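Local coordinates for protein transcription regulator, Crp family (Thermus thermophilus, PDB 4EV0) that activates transcription from a set of promoters in a cAMP-dependent manner, working as a homodimer that binds cAMP and DNA, at residues B[207-210]-B[211-215]; B[162-165]-B[166-170]; B[129-132]-B[133-136]; B[149-152]-B[153-157]. All coordinates share one frame; numbering follows the deposited sequence.

Contact 1: B[207-210]-B[211-215]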
loop_
_atom_site.group_PDB
_atom_site.type_symbol
_atom_site.label_atom_id
_atom_site.label_comp_id
_atom_site.label_asym_id
_atom_site.label_seq_id
_atom_site.Cartn_x
_atom_site.Cartn_y
_atom_site.Cartn_z
ATOM N N LEU B 207 18.514 14.099 27.429
ATOM C CA LEU B 207 17.555 14.784 26.572
ATOM C C LEU B 207 17.125 13.847 25.443
ATOM O O LEU B 207 15.970 13.866 24.997
ATOM C CB LEU B 207 18.161 16.066 26.011
ATOM C CG LEU B 207 17.241 16.944 25.161
ATOM C CD1 LEU B 207 15.870 17.061 25.821
ATOM C CD2 LEU B 207 17.855 18.329 24.935
ATOM N N LEU B 208 18.068 13.019 24.998
ATOM C CA LEU B 208 17.792 12.020 23.981
ATOM C C LEU B 208 16.763 11.025 24.511
ATOM O O LEU B 208 15.765 10.747 23.848
ATOM C CB LEU B 208 19.075 11.290 23.586
ATOM C CG LEU B 208 18.879 10.210 22.534
ATOM C CD1 LEU B 208 18.706 10.849 21.151
ATOM C CD2 LEU B 208 20.036 9.190 22.527
ATOM N N GLU B 209 17.007 10.511 25.714
ATOM C CA GLU B 209 16.117 9.539 26.334
ATOM C C GLU B 209 14.734 10.156 26.488
ATOM O O GLU B 209 13.716 9.493 26.305
ATOM C CB GLU B 209 16.672 9.096 27.690
ATOM C CG GLU B 209 16.048 7.811 28.246
ATOM C CD GLU B 209 16.859 7.199 29.393
ATOM O OE1 GLU B 209 17.502 7.964 30.155
ATOM O OE2 GLU B 209 16.855 5.952 29.526
ATOM N N GLU B 210 14.702 11.444 26.794
ATOM C CA GLU B 210 13.434 12.156 26.880
ATOM C C GLU B 210 12.738 12.169 25.527
ATOM O O GLU B 210 11.536 11.944 25.438
ATOM C CB GLU B 210 13.634 13.593 27.385
ATOM C CG GLU B 210 14.021 13.711 28.855
ATOM C CD GLU B 210 13.806 15.121 29.409
ATOM O OE1 GLU B 210 13.728 16.081 28.607
ATOM O OE2 GLU B 210 13.706 15.270 30.650
ATOM N N ILE B 211 13.504 12.443 24.476
ATOM C CA ILE B 211 12.950 12.495 23.127
ATOM C C ILE B 211 12.456 11.117 22.669
ATOM O O ILE B 211 11.407 11.026 22.027
ATOM C CB ILE B 211 13.959 13.094 22.101
ATOM C CG1 ILE B 211 14.235 14.564 22.432
ATOM C CG2 ILE B 211 13.406 12.994 20.680
ATOM C CD1 ILE B 211 15.372 15.175 21.642
ATOM N N ALA B 212 13.196 10.057 23.017
ATOM C CA ALA B 212 12.816 8.695 22.632
ATOM C C ALA B 212 11.443 8.329 23.196
ATOM O O ALA B 212 10.619 7.699 22.525
ATOM C CB ALA B 212 13.855 7.687 23.080
ATOM N N PHE B 213 11.193 8.747 24.431
ATOM C CA PHE B 213 9.951 8.393 25.096
ATOM C C PHE B 213 8.909 9.475 24.986
ATOM O O PHE B 213 7.895 9.439 25.677
ATOM C CB PHE B 213 10.211 7.996 26.540
ATOM C CG PHE B 213 11.048 6.778 26.647
ATOM C CD1 PHE B 213 10.554 5.553 26.207
ATOM C CD2 PHE B 213 12.348 6.846 27.112
ATOM C CE1 PHE B 213 11.326 4.402 26.283
ATOM C CE2 PHE B 213 13.130 5.700 27.189
ATOM C CZ PHE B 213 12.617 4.475 26.771
ATOM N N GLY B 214 9.136 10.418 24.081
ATOM C CA GLY B 214 8.081 11.327 23.658
ATOM C C GLY B 214 7.617 12.333 24.698
ATOM O O GLY B 214 6.552 12.956 24.568
ATOM N N LEU B 215 8.409 12.501 25.746
ATOM C CA LEU B 215 8.140 13.574 26.684
ATOM C C LEU B 215 9.014 14.797 26.378
ATOM O O LEU B 215 9.005 15.779 27.111
ATOM C CB LEU B 215 8.254 13.098 28.141
ATOM C CG LEU B 215 9.228 11.972 28.505
ATOM C CD1 LEU B 215 10.544 12.550 28.968
ATOM C CD2 LEU B 215 8.644 11.049 29.574
#
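A Schellman motif closes helix 205-212, the last helix of the winged helix-turn-helix domain, and the side chains of Glu209, Glu210, Phe213 and Leu215 gather round it. Gly214 is its C-prime residue, with a positive phi that turns the chain back across the helix end. In the outer bond of the motif Leu215 N reaches Glu210 O at 3.2 Å; in the inner one Gly214 N meets Ile211 O at 3.1 Å. Ahead of this turn the ordinary helical pattern persists, and Ala212 N approaches Leu208 O at 2.8 Å. Phe213 N still bonds to Glu209 O, although Phe213 has itself left helical geometry.

Glu209 and Phe213 run side by side in the same direction. With Glu209 CG anti to its own backbone N (chi1 -164°), that methylene lies at the ring edge, in its plane, 3.8 Å from Phe213 CE2, while the carboxylate is turned 36° from the ring. The second subunit receives this end of the helix: Phe213 makes a cation-pi contact with Arg155 of that subunit, and Ala212 O is hydrogen-bonded to Tyr148 OH of the same neighbour. Within the chain, Asn144 ND2 binds Ile211 O, tying the helix end to helix 139-154.

Leu215, beyond the turn, folds back over the last helical residues and crosses Glu210 at about a right angle. Its CD1 methyl rests 3.6 Å from Glu210 CB and 3.7 Å from Glu210 CG, against the aliphatic part of the glutamate.

Contact 2: B[162-165]-B[166-170]. With SO4 (sulfate ion), chain I.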
loop_
_atom_site.group_PDB
_atom_site.type_symbol
_atom_site.label_atom_id
_atom_site.label_comp_id
_atom_site.label_asym_id
_atom_site.label_seq_id
_atom_site.Cartn_x
_atom_site.Cartn_y
_atom_site.Cartn_z
ATOM N N PHE B 162 29.697 6.986 17.983
ATOM C CA PHE B 162 29.467 5.756 17.237
ATOM C C PHE B 162 29.909 5.822 15.785
ATOM O O PHE B 162 29.630 6.781 15.064
ATOM C CB PHE B 162 28.007 5.320 17.324
ATOM C CG PHE B 162 27.496 5.226 18.722
ATOM C CD1 PHE B 162 28.024 4.291 19.602
ATOM C CD2 PHE B 162 26.495 6.077 19.168
ATOM C CE1 PHE B 162 27.564 4.210 20.912
ATOM C CE2 PHE B 162 26.031 6.000 20.469
ATOM C CZ PHE B 162 26.564 5.068 21.343
ATOM N N GLN B 163 30.620 4.783 15.374
ATOM C CA GLN B 163 30.892 4.552 13.973
ATOM C C GLN B 163 29.624 3.907 13.437
ATOM O O GLN B 163 29.360 2.727 13.692
ATOM C CB GLN B 163 32.090 3.609 13.825
ATOM C CG GLN B 163 32.760 3.650 12.472
ATOM C CD GLN B 163 34.153 4.232 12.543
ATOM O OE1 GLN B 163 34.552 4.787 13.575
ATOM N NE2 GLN B 163 34.908 4.111 11.449
ATOM N N ILE B 164 28.810 4.682 12.729
ATOM C CA ILE B 164 27.546 4.144 12.250
ATOM C C ILE B 164 26.986 4.911 11.053
ATOM O O ILE B 164 27.013 6.143 11.018
ATOM C CB ILE B 164 26.510 3.977 13.409
ATOM C CG1 ILE B 164 25.335 3.107 12.949
ATOM C CG2 ILE B 164 26.056 5.336 13.998
ATOM C CD1 ILE B 164 24.572 2.485 14.094
ATOM N N ARG B 165 26.513 4.173 10.053
ATOM C CA ARG B 165 25.957 4.783 8.855
ATOM C C ARG B 165 24.479 5.095 9.093
ATOM O O ARG B 165 23.824 4.443 9.926
ATOM C CB ARG B 165 26.134 3.848 7.654
ATOM C CG ARG B 165 27.596 3.590 7.255
ATOM C CD ARG B 165 28.224 4.859 6.723
ATOM N NE ARG B 165 29.664 4.745 6.548
ATOM C CZ ARG B 165 30.420 5.709 6.028
ATOM N NH1 ARG B 165 29.867 6.845 5.626
ATOM N NH2 ARG B 165 31.733 5.538 5.894
ATOM N N HIS B 166 23.934 6.078 8.384
ATOM C CA HIS B 166 22.511 6.362 8.524
ATOM C C HIS B 166 21.674 5.136 8.163
ATOM O O HIS B 166 20.611 4.918 8.750
ATOM C CB HIS B 166 22.085 7.573 7.687
ATOM C CG HIS B 166 22.697 8.865 8.135
ATOM N ND1 HIS B 166 22.372 10.079 7.571
ATOM C CD2 HIS B 166 23.630 9.128 9.083
ATOM C CE1 HIS B 166 23.078 11.037 8.149
ATOM N NE2 HIS B 166 23.853 10.486 9.068
ATOM N N HIS B 167 22.151 4.319 7.220
ATOM C CA HIS B 167 21.370 3.151 6.809
ATOM C C HIS B 167 21.324 2.058 7.880
ATOM O O HIS B 167 20.309 1.371 8.018
ATOM C CB HIS B 167 21.789 2.609 5.424
ATOM C CG HIS B 167 23.116 1.907 5.403
ATOM N ND1 HIS B 167 23.320 0.675 5.989
ATOM C CD2 HIS B 167 24.296 2.250 4.835
ATOM C CE1 HIS B 167 24.576 0.305 5.806
ATOM N NE2 HIS B 167 25.188 1.242 5.108
ATOM N N GLU B 168 22.394 1.914 8.655
ATOM C CA GLU B 168 22.416 0.907 9.715
ATOM C C GLU B 168 21.512 1.351 10.863
ATOM O O GLU B 168 20.897 0.542 11.567
ATOM C CB GLU B 168 23.845 0.685 10.229
ATOM C CG GLU B 168 24.901 0.581 9.134
ATOM C CD GLU B 168 26.301 0.309 9.694
ATOM O OE1 GLU B 168 27.128 1.251 9.734
ATOM O OE2 GLU B 168 26.575 -0.851 10.092
ATOM N N LEU B 169 21.450 2.661 11.047
ATOM C CA LEU B 169 20.572 3.249 12.034
ATOM C C LEU B 169 19.108 3.127 11.566
ATOM O O LEU B 169 18.196 2.937 12.387
ATOM C CB LEU B 169 20.985 4.706 12.213
ATOM C CG LEU B 169 20.594 5.459 13.460
ATOM C CD1 LEU B 169 20.758 4.577 14.677
ATOM C CD2 LEU B 169 21.506 6.659 13.509
ATOM N N ALA B 170 18.890 3.223 10.253
ATOM C CA ALA B 170 17.547 3.090 9.698
ATOM C C ALA B 170 17.033 1.655 9.859
ATOM O O ALA B 170 15.856 1.418 10.165
ATOM C CB ALA B 170 17.517 3.523 8.223
HETATM S S SO4 I . 25.979 8.254 6.346
HETATM O O1 SO4 I . 26.960 7.864 5.328
HETATM O O2 SO4 I . 25.329 7.055 6.859
HETATM O O3 SO4 I . 26.662 8.940 7.437
HETATM O O4 SO4 I . 24.961 9.128 5.754
#
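The first helix of the predicted helix-turn-helix motif begins here, with Arg165 at the N-cap position and Glu168 three residues on. Glu168 turns its carboxylate back to the backbone: OE1 accepts Arg165 N at 3.0 Å, the N-H...O angle being 158°. The oxygen is met on its anti side, with the donor 23° out of the carboxylate plane. Arg165 O in turn receives Leu169 N at 3.2 Å, the first regular bond of the helix, and a weaker one from Glu168 N.

Arg165 CB sits over one face of the His167 imidazole, 4.0 Å from the ring centroid and offset toward the rim, a CH-pi contact. His167 holds CG between its backbone N and carbonyl carbon (chi1 72°), which lets the ring fold back over Arg165. In this winged helix-turn-helix domain the linker from strand 161-163 also packs on the helix: Ile164 CG1 touches Glu168 CB at 3.9 Å, their side chains crossing obliquely.

A sulfate, probably from the crystallisation liquor, is modelled beside the helix start, but its O2 lies implausibly close to His166 N, at 2.3 Å, and its exact position is doubtful. As placed, its O1 accepts Arg165 NH1 at 3.1 Å, at the edge of the guanidinium. His166 ND1 is hydrogen-bonded to Ser181 OG on helix 177-189.

Contact 3: B[129-132]-B[133-136]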
loop_
_atom_site.group_PDB
_atom_site.type_symbol
_atom_site.label_atom_id
_atom_site.label_comp_id
_atom_site.label_asym_id
_atom_site.label_seq_id
_atom_site.Cartn_x
_atom_site.Cartn_y
_atom_site.Cartn_z
ATOM N N GLU B 129 0.181 4.276 -5.051
ATOM C CA GLU B 129 -0.241 5.084 -3.912
ATOM C C GLU B 129 -0.418 4.220 -2.661
ATOM O O GLU B 129 -0.119 4.645 -1.543
ATOM C CB GLU B 129 -1.522 5.843 -4.266
ATOM C CG GLU B 129 -1.289 6.878 -5.358
ATOM C CD GLU B 129 -2.568 7.391 -6.003
ATOM O OE1 GLU B 129 -3.668 6.893 -5.665
ATOM O OE2 GLU B 129 -2.466 8.292 -6.869
ATOM N N ALA B 130 -0.883 2.995 -2.867
ATOM C CA ALA B 130 -1.013 2.032 -1.777
ATOM C C ALA B 130 0.326 1.541 -1.206
ATOM O O ALA B 130 0.434 1.353 -0.002
ATOM C CB ALA B 130 -1.874 0.858 -2.201
ATOM N N ASP B 131 1.332 1.317 -2.055
ATOM C CA ASP B 131 2.655 0.911 -1.567
ATOM C C ASP B 131 3.245 2.031 -0.709
ATOM O O ASP B 131 3.915 1.775 0.298
ATOM C CB ASP B 131 3.618 0.575 -2.720
ATOM C CG ASP B 131 3.399 -0.833 -3.300
ATOM O OD1 ASP B 131 3.269 -1.796 -2.509
ATOM O OD2 ASP B 131 3.367 -0.978 -4.552
ATOM N N LEU B 132 2.976 3.273 -1.107
ATOM C CA LEU B 132 3.437 4.451 -0.362
ATOM C C LEU B 132 2.806 4.563 1.030
ATOM O O LEU B 132 3.492 4.895 2.007
ATOM C CB LEU B 132 3.151 5.741 -1.140
ATOM C CG LEU B 132 3.895 5.930 -2.465
ATOM C CD1 LEU B 132 3.216 6.972 -3.349
ATOM C CD2 LEU B 132 5.359 6.290 -2.207
ATOM N N GLU B 133 1.504 4.296 1.111
ATOM C CA GLU B 133 0.780 4.372 2.375
ATOM C C GLU B 133 1.302 3.322 3.364
ATOM O O GLU B 133 1.256 3.516 4.579
ATOM C CB GLU B 133 -0.736 4.235 2.141
ATOM C CG GLU B 133 -1.605 5.000 3.151
ATOM C CD GLU B 133 -3.116 4.905 2.862
ATOM O OE1 GLU B 133 -3.915 5.089 3.815
ATOM O OE2 GLU B 133 -3.505 4.653 1.693
ATOM N N LEU B 134 1.819 2.220 2.833
ATOM C CA LEU B 134 2.446 1.193 3.654
ATOM C C LEU B 134 3.709 1.718 4.339
ATOM O O LEU B 134 3.961 1.431 5.512
ATOM C CB LEU B 134 2.773 -0.033 2.797
ATOM C CG LEU B 134 1.526 -0.744 2.266
ATOM C CD1 LEU B 134 1.859 -1.738 1.155
ATOM C CD2 LEU B 134 0.805 -1.435 3.409
ATOM N N ASP B 135 4.485 2.507 3.603
ATOM C CA ASP B 135 5.792 2.957 4.067
ATOM C C ASP B 135 5.741 4.243 4.913
ATOM O O ASP B 135 6.753 4.662 5.475
ATOM C CB ASP B 135 6.738 3.149 2.866
ATOM C CG ASP B 135 6.992 1.849 2.077
ATOM O OD1 ASP B 135 7.099 0.768 2.700
ATOM O OD2 ASP B 135 7.096 1.914 0.829
ATOM N N LEU B 136 4.564 4.856 5.023
ATOM C CA LEU B 136 4.446 6.210 5.581
ATOM C C LEU B 136 4.383 6.289 7.120
ATOM O O LEU B 136 3.741 5.464 7.778
ATOM C CB LEU B 136 3.253 6.928 4.939
ATOM C CG LEU B 136 2.889 8.354 5.347
ATOM C CD1 LEU B 136 2.419 9.125 4.131
ATOM C CD2 LEU B 136 1.796 8.337 6.401
#
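Residues 129-132 run without a break into 133-136, which carry helix 114-135 to its end, and the backbone bonds weaken along the way. Glu133 N meets Glu129 O at 3.1 Å, and Leu134 N meets Ala130 O at 3.3 Å. One step later Asp135 N has two weak bonds, to Asp131 O at 3.4 Å and to Leu132 O at 3.0 Å. Leu136 then has an extended backbone, with a psi of 140°.

Leu134 lies against the preceding turn. Its CG stands 3.3 Å from Ala130 O, and its CD1 methyl is 3.9 Å from Asp131 OD1 where the two side chains cross at a slant. This is the long helix that pairs the subunits in the CRP family, and Leu134 packs on Leu134 of the second subunit across the dimer interface. The side chain of Asp131 is about 5 Å from a bound cAMP and also packs on Arg55 of the second subunit.

Asp135 keeps CG beside its own backbone N (chi1 -62°), which brings OD2 back to 3.2 Å from Asp131 O. Both atoms are acceptors, but OD2 also forms a salt bridge with Arg55 NH2 of the second subunit, which probably offsets their mutual repulsion.

Contact 4: B[149-152]-B[153-157]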
loop_
_atom_site.group_PDB
_atom_site.type_symbol
_atom_site.label_atom_id
_atom_site.label_comp_id
_atom_site.label_asym_id
_atom_site.label_seq_id
_atom_site.Cartn_x
_atom_site.Cartn_y
_atom_site.Cartn_z
ATOM N N ALA B 149 16.502 4.217 18.850
ATOM C CA ALA B 149 17.580 3.455 18.234
ATOM C C ALA B 149 18.961 3.886 18.779
ATOM O O ALA B 149 19.795 3.050 19.147
ATOM C CB ALA B 149 17.533 3.613 16.712
ATOM N N LEU B 150 19.198 5.195 18.810
ATOM C CA LEU B 150 20.432 5.758 19.342
ATOM C C LEU B 150 20.583 5.400 20.822
ATOM O O LEU B 150 21.669 5.046 21.283
ATOM C CB LEU B 150 20.399 7.276 19.190
ATOM C CG LEU B 150 20.610 7.824 17.786
ATOM C CD1 LEU B 150 20.381 9.338 17.742
ATOM C CD2 LEU B 150 22.006 7.448 17.318
ATOM N N LEU B 151 19.483 5.513 21.556
ATOM C CA LEU B 151 19.442 5.099 22.952
ATOM C C LEU B 151 19.951 3.663 23.087
ATOM O O LEU B 151 20.776 3.363 23.958
ATOM C CB LEU B 151 18.013 5.181 23.462
ATOM C CG LEU B 151 17.781 5.609 24.895
ATOM C CD1 LEU B 151 16.313 5.938 25.027
ATOM C CD2 LEU B 151 18.178 4.506 25.870
ATOM N N LYS B 152 19.471 2.790 22.200
ATOM C CA LYS B 152 19.855 1.385 22.214
ATOM C C LYS B 152 21.373 1.175 22.094
ATOM O O LYS B 152 21.932 0.248 22.687
ATOM C CB LYS B 152 19.107 0.608 21.123
ATOM C CG LYS B 152 17.902 -0.155 21.661
ATOM C CD LYS B 152 16.800 -0.333 20.625
ATOM C CE LYS B 152 17.034 -1.583 19.807
ATOM N NZ LYS B 152 15.857 -1.885 18.952
ATOM N N LEU B 153 22.030 2.031 21.316
ATOM C CA LEU B 153 23.484 1.981 21.163
ATOM C C LEU B 153 24.164 2.509 22.418
ATOM O O LEU B 153 25.152 1.956 22.870
ATOM C CB LEU B 153 23.940 2.803 19.956
ATOM C CG LEU B 153 23.456 2.365 18.567
ATOM C CD1 LEU B 153 23.904 3.367 17.511
ATOM C CD2 LEU B 153 23.944 0.962 18.212
ATOM N N LEU B 154 23.625 3.586 22.978
ATOM C CA LEU B 154 24.107 4.083 24.252
ATOM C C LEU B 154 24.068 2.995 25.313
ATOM O O LEU B 154 24.926 2.954 26.202
ATOM C CB LEU B 154 23.274 5.276 24.728
ATOM C CG LEU B 154 23.775 6.670 24.355
ATOM C CD1 LEU B 154 22.850 7.732 24.933
ATOM C CD2 LEU B 154 25.218 6.880 24.824
ATOM N N ARG B 155 23.082 2.114 25.237
ATOM C CA ARG B 155 22.920 1.160 26.318
ATOM C C ARG B 155 23.822 -0.083 26.232
ATOM O O ARG B 155 23.744 -0.982 27.072
ATOM C CB ARG B 155 21.440 0.837 26.599
ATOM C CG ARG B 155 20.571 0.532 25.431
ATOM C CD ARG B 155 19.255 -0.155 25.830
ATOM N NE ARG B 155 18.231 0.724 26.382
ATOM C CZ ARG B 155 16.919 0.598 26.134
ATOM N NH1 ARG B 155 16.480 -0.361 25.317
ATOM N NH2 ARG B 155 16.036 1.427 26.699
ATOM N N GLN B 156 24.727 -0.108 25.261
ATOM C CA GLN B 156 25.667 -1.222 25.191
ATOM C C GLN B 156 26.921 -0.971 26.039
ATOM O O GLN B 156 27.774 -1.851 26.174
ATOM C CB GLN B 156 26.005 -1.578 23.741
ATOM C CG GLN B 156 26.891 -0.573 23.034
ATOM C CD GLN B 156 26.716 -0.613 21.522
ATOM O OE1 GLN B 156 27.506 -0.034 20.770
ATOM N NE2 GLN B 156 25.669 -1.296 21.072
ATOM N N GLY B 157 27.023 0.230 26.609
ATOM C CA GLY B 157 28.013 0.515 27.638
ATOM C C GLY B 157 29.323 1.142 27.186
ATOM O O GLY B 157 30.266 1.282 27.980
#
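The side chain of Arg155 folds back along the end of helix 139-154 and lies across Leu151 and Lys152. Its NE and NH2 are each 3.8 Å from the Leu151 CD2 methyl, which approaches the guanidinium obliquely, while NH1 is 3.9 Å from Lys152 CG. With Arg155 CG set between its own N and carbonyl carbon (chi1 47°), that methylene sits close to the carbonyls of Leu151 and Lys152, 3.1 Å from Lys152 O.

The backbone beneath is still helical. Leu154 N bonds to Leu150 O at 3.0 Å. Arg155 N reaches Leu151 O at 2.9 Å and has a weak second bond to Lys152 O. Arg155 is itself part of a type I beta turn from Leu154 to Gly157 that leads the chain out of the helix.

Farther out, this helix is a core element of the winged helix-turn-helix domain: Leu150 and Leu151 pack on helix 205-212, and Leu153 on Phe162 and Ile164. Arg155 NH1 forms a long, weak ion pair with Glu209 of the second subunit. Lys152 NZ stays 6.6 Å from Arg155 NH1, so the two probably repel each other only modestly, while the Leu151 methyl and the Lys152 methylene lie against the guanidinium facing that subunit.

Along the chain the order is contact 3, contact 4, contact 2, contact 1. Contact 3 ends helix 114-135, the long helix at the dimer interface near bound cAMP; the other three lie in the DNA-binding domain that follows. There contact 4, at the end of helix 139-154, is the common neighbour: its centre is about 13 Å from that of contact 1 and about 12 Å from that of contact 2, and it touches both. Contacts 1 and 2 do not touch, their nearest atoms being about 7 Å apart. Contact 3 is about 30 Å from contact 4, centre to centre. Contacts 1, 3 and 4 have partners on the second subunit, so dimer contacts occur in both the cAMP-binding and DNA-binding parts.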